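Local atomic coordinates of endolytic peptidoglycan transglycosylase RlpA (Pseudomonas aeruginosa, PDB entry 6I05), a protein that cleaves peptidoglycan glycan strands as a lytic transglycosylase, with a strong preference for naked strands lacking stem peptides, and carries a SPOR domain that recognises denuded glycans in cell division. Residues A22-S25 / G26-A29; V37-Q41 / Q42-R46. All coordinates share one frame; numbering follows the deposited sequence.

Both contacts are local and lie at the surface, on opposite sides of the centre of this small SPOR domain, their own centres about 24 Å apart. Contact 1 is where helix 14-25 gives way to the loop that leads into strand 32-39. Contact 2 comes later, at the far end of that strand, where it turns back as a hairpin into strand 42-52. In contact 1, backbone N-H groups gather on helix carbonyls, and the one buried side chain, Leu24, packs against helix 55-67 and its neighbours. In contact 2, paired strands exchange hydrogen bonds, while arginine side chains crowd round a valine on one face.

Contact 1 (A22-S25 / G26-A29); sequences AKLS and GVTA
Gly26 N reaches back to Lys23 O, 3.0 Å away, as the C-terminal end of helix 14-25 unwinds into the loop before strand 32-39. The next carbonyl is used twice: Leu24 O accepts from Val27 N at 2.9 Å and from Thr28 N at 3.1 Å. The two donors come from different directions, Thr28 N almost in line with the C=O bond and Val27 N from well above the carbonyl plane, 59° out of it. One oxygen thus grips two successive amides, holding Val27 and Thr28 close under the end of the helix.

The Leu24 side chain leaves this turn and is buried against Ile65 of helix 55-67, with Val32 and Leu70 also beside it. In the given conformer of Val27, CG2 faces Leu24 CD2, but a second conformer is deposited, which makes this apolar touch doubtful. Ser25 OG turns back along the helix and hydrogen-bonds Lys21 O. On Thr28, OG1 stands opposite the backbone N (chi1 178°) and bonds to Ala30 N. That same rotation leaves the methyl between the backbone N and the carbonyl carbon, with Thr28 CG2 packed 3.3 Å from Leu24 O.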
# COMPACT_ATOMS: atom_id res chain seq x y z
N ALA A 22 -6.97 4.26 -4.64
CA ALA A 22 -7.96 5.31 -4.43
C ALA A 22 -8.59 5.21 -3.04
O ALA A 22 -8.76 6.23 -2.35
CB ALA A 22 -9.03 5.27 -5.52
N LYS A 23 -8.95 4.00 -2.61
CA LYS A 23 -9.55 3.84 -1.29
C LYS A 23 -8.57 4.22 -0.18
O LYS A 23 -8.97 4.84 0.81
CB LYS A 23 -10.04 2.40 -1.10
CG LYS A 23 -11.21 2.02 -2.00
CD LYS A 23 -11.67 0.60 -1.72
CE LYS A 23 -12.93 0.26 -2.51
NZ LYS A 23 -13.18 -1.21 -2.52
N LEU A 24 -7.30 3.85 -0.33
CA LEU A 24 -6.32 4.18 0.70
C LEU A 24 -6.15 5.68 0.86
O LEU A 24 -5.89 6.16 1.97
CB LEU A 24 -4.98 3.53 0.39
CG LEU A 24 -4.90 2.03 0.65
CD1 LEU A 24 -3.68 1.43 -0.03
CD2 LEU A 24 -4.86 1.77 2.15
N SER A 25 -6.30 6.44 -0.22
CA SER A 25 -6.20 7.89 -0.12
C SER A 25 -7.24 8.47 0.82
O SER A 25 -7.04 9.57 1.35
CB SER A 25 -6.28 8.51 -1.51
OG SER A 25 -5.15 8.14 -2.29
N GLY A 26 -8.34 7.76 1.06
CA GLY A 26 -9.33 8.22 2.01
C GLY A 26 -9.05 7.88 3.45
O GLY A 26 -9.78 8.34 4.34
N VAL A 27 -7.99 7.12 3.72
CA VAL A 27 -7.70 6.68 5.08
C VAL A 27 -6.34 7.14 5.58
O VAL A 27 -6.12 7.15 6.80
CB VAL A 27 -7.86 5.16 5.25
CG1 VAL A 27 -9.24 4.72 4.81
CG2 VAL A 27 -6.78 4.41 4.49
N THR A 28 -5.42 7.56 4.71
CA THR A 28 -4.12 8.07 5.10
C THR A 28 -3.81 9.32 4.30
O THR A 28 -4.26 9.47 3.16
CB THR A 28 -2.99 7.04 4.86
OG1 THR A 28 -1.72 7.60 5.23
CG2 THR A 28 -2.93 6.60 3.39
N ALA A 29 -3.02 10.22 4.90
CA ALA A 29 -2.45 11.36 4.21
C ALA A 29 -1.10 11.06 3.58
O ALA A 29 -0.58 11.89 2.83
CB ALA A 29 -2.31 12.53 5.18

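Contact 2 (V37-Q41 / Q42-R46); sequences VVRNQ and QILHR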
# COMPACT_ATOMS: atom_id res chain seq x y z
N VAL A 37 5.94 -4.51 -11.23
CA VAL A 37 7.16 -5.24 -11.55
C VAL A 37 6.81 -6.53 -12.27
O VAL A 37 5.68 -7.02 -12.20
CB VAL A 37 8.00 -5.54 -10.29
CG1 VAL A 37 8.54 -4.25 -9.67
CG2 VAL A 37 7.18 -6.33 -9.27
N VAL A 38 7.80 -7.10 -12.96
CA VAL A 38 7.64 -8.42 -13.56
C VAL A 38 8.00 -9.46 -12.51
O VAL A 38 9.09 -9.43 -11.94
CB VAL A 38 8.53 -8.58 -14.81
CG1 VAL A 38 8.31 -9.97 -15.41
CG2 VAL A 38 8.21 -7.52 -15.84
N ARG A 39 7.07 -10.38 -12.25
CA ARG A 39 7.31 -11.50 -11.36
C ARG A 39 6.63 -12.72 -11.96
O ARG A 39 5.45 -12.65 -12.32
CB ARG A 39 6.71 -11.24 -9.97
CG ARG A 39 7.35 -10.11 -9.19
CD ARG A 39 8.66 -10.53 -8.56
NE ARG A 39 9.22 -9.51 -7.68
CZ ARG A 39 9.91 -8.46 -8.10
NH1 ARG A 39 10.13 -8.27 -9.40
NH2 ARG A 39 10.39 -7.58 -7.22
N ASN A 40 7.36 -13.82 -12.06
CA ASN A 40 6.78 -15.09 -12.51
C ASN A 40 6.08 -14.94 -13.85
O ASN A 40 4.99 -15.46 -14.07
CB ASN A 40 5.84 -15.66 -11.44
CG ASN A 40 6.58 -16.07 -10.20
OD1 ASN A 40 7.67 -16.64 -10.29
ND2 ASN A 40 6.02 -15.78 -9.03
N GLN A 41 6.73 -14.21 -14.76
CA GLN A 41 6.29 -14.04 -16.15
C GLN A 41 5.00 -13.24 -16.27
O GLN A 41 4.34 -13.31 -17.31
CB GLN A 41 6.18 -15.36 -16.90
CG GLN A 41 7.45 -16.15 -16.93
CD GLN A 41 7.31 -17.37 -17.82
OE1 GLN A 41 6.71 -18.37 -17.44
NE2 GLN A 41 7.85 -17.27 -19.02
N GLN A 42 4.63 -12.49 -15.25
CA GLN A 42 3.44 -11.66 -15.29
C GLN A 42 3.76 -10.33 -14.63
O GLN A 42 4.81 -10.17 -14.01
CB GLN A 42 2.28 -12.31 -14.53
CG GLN A 42 1.89 -13.69 -15.04
CD GLN A 42 0.67 -14.24 -14.32
OE1 GLN A 42 0.01 -13.53 -13.56
NE2 GLN A 42 0.36 -15.51 -14.56
N ILE A 43 2.86 -9.38 -14.76
CA ILE A 43 3.02 -8.10 -14.09
C ILE A 43 2.32 -8.17 -12.74
O ILE A 43 1.19 -8.64 -12.64
CB ILE A 43 2.45 -6.94 -14.94
CG1 ILE A 43 3.08 -6.95 -16.34
CG2 ILE A 43 2.72 -5.60 -14.24
CD1 ILE A 43 4.58 -6.98 -16.32
N LEU A 44 3.01 -7.70 -11.70
CA LEU A 44 2.47 -7.63 -10.36
C LEU A 44 2.40 -6.17 -9.96
O LEU A 44 3.43 -5.48 -9.96
CB LEU A 44 3.36 -8.40 -9.39
CG LEU A 44 2.81 -8.53 -7.97
CD1 LEU A 44 1.52 -9.34 -7.96
CD2 LEU A 44 3.86 -9.12 -7.03
N HIS A 45 1.20 -5.69 -9.64
CA HIS A 45 0.96 -4.29 -9.30
C HIS A 45 0.87 -4.18 -7.78
O HIS A 45 -0.14 -4.57 -7.19
CB HIS A 45 -0.34 -3.80 -9.94
CG HIS A 45 -0.36 -3.94 -11.42
ND1 HIS A 45 0.33 -3.09 -12.25
CD2 HIS A 45 -1.00 -4.82 -12.23
CE1 HIS A 45 0.13 -3.45 -13.51
NE2 HIS A 45 -0.67 -4.50 -13.52
N ARG A 46 1.91 -3.65 -7.15
CA ARG A 46 1.99 -3.56 -5.70
C ARG A 46 1.52 -2.19 -5.24
O ARG A 46 2.00 -1.17 -5.74
CB ARG A 46 3.42 -3.81 -5.23
CG ARG A 46 3.94 -5.12 -5.81
CD ARG A 46 5.41 -5.36 -5.68
NE ARG A 46 6.23 -4.27 -6.20
CZ ARG A 46 7.54 -4.24 -6.05
NH1 ARG A 46 8.14 -5.26 -5.44
NH2 ARG A 46 8.24 -3.21 -6.48
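Arg46 is kinked at chi3 (-53°), which lifts its guanidinium to Val37, and Arg39, bent at chi2 (-79°), brings its own guanidinium back to the same valine. CG1 lies over one face of the Arg46 group, toward its rim, with Val37 CG1 3.4 Å from Arg46 NH2. Val37 CG2 touches Arg46 at NE, 3.8 Å away, and also sits over one face of the Arg39 guanidinium, off-centre. Arg39 is steadied by a bond within its own strand, NH1 to Val38 O at 3.0 Å, with the acceptor close to the guanidinium plane. The two flat groups are turned 74° against each other, and Arg39 NH2 comes within 3.7 Å of Arg46 NH1; with Arg48 also near Arg46, this patch probably carries a concentrated positive charge. Arg46 NH2 is hydrogen-bonded to Ser35 OG on the neighbouring strand.

Beneath these side chains the backbones pair antiparallel. Val37 and Leu44 form a hydrogen-bonded pair, with Leu44 N to Val37 O at 2.8 Å and a return bond from Val37 N to Leu44 O. Arg39 and Gln42 are joined in the same way, Gln42 N lying 3.0 Å from Arg39 O. Between them, the non-hydrogen-bonded pair Val38 and Ile43 meets on the other face, Val38 CG2 against Ile43 CD1 at 3.7 Å. Asn40 and Gln41, both with positive phi, make the type I' turn of a tight two-residue beta hairpin, joining strands 32-39 and 42-52 of the antiparallel SPOR sheet, with 32-39 at its edge.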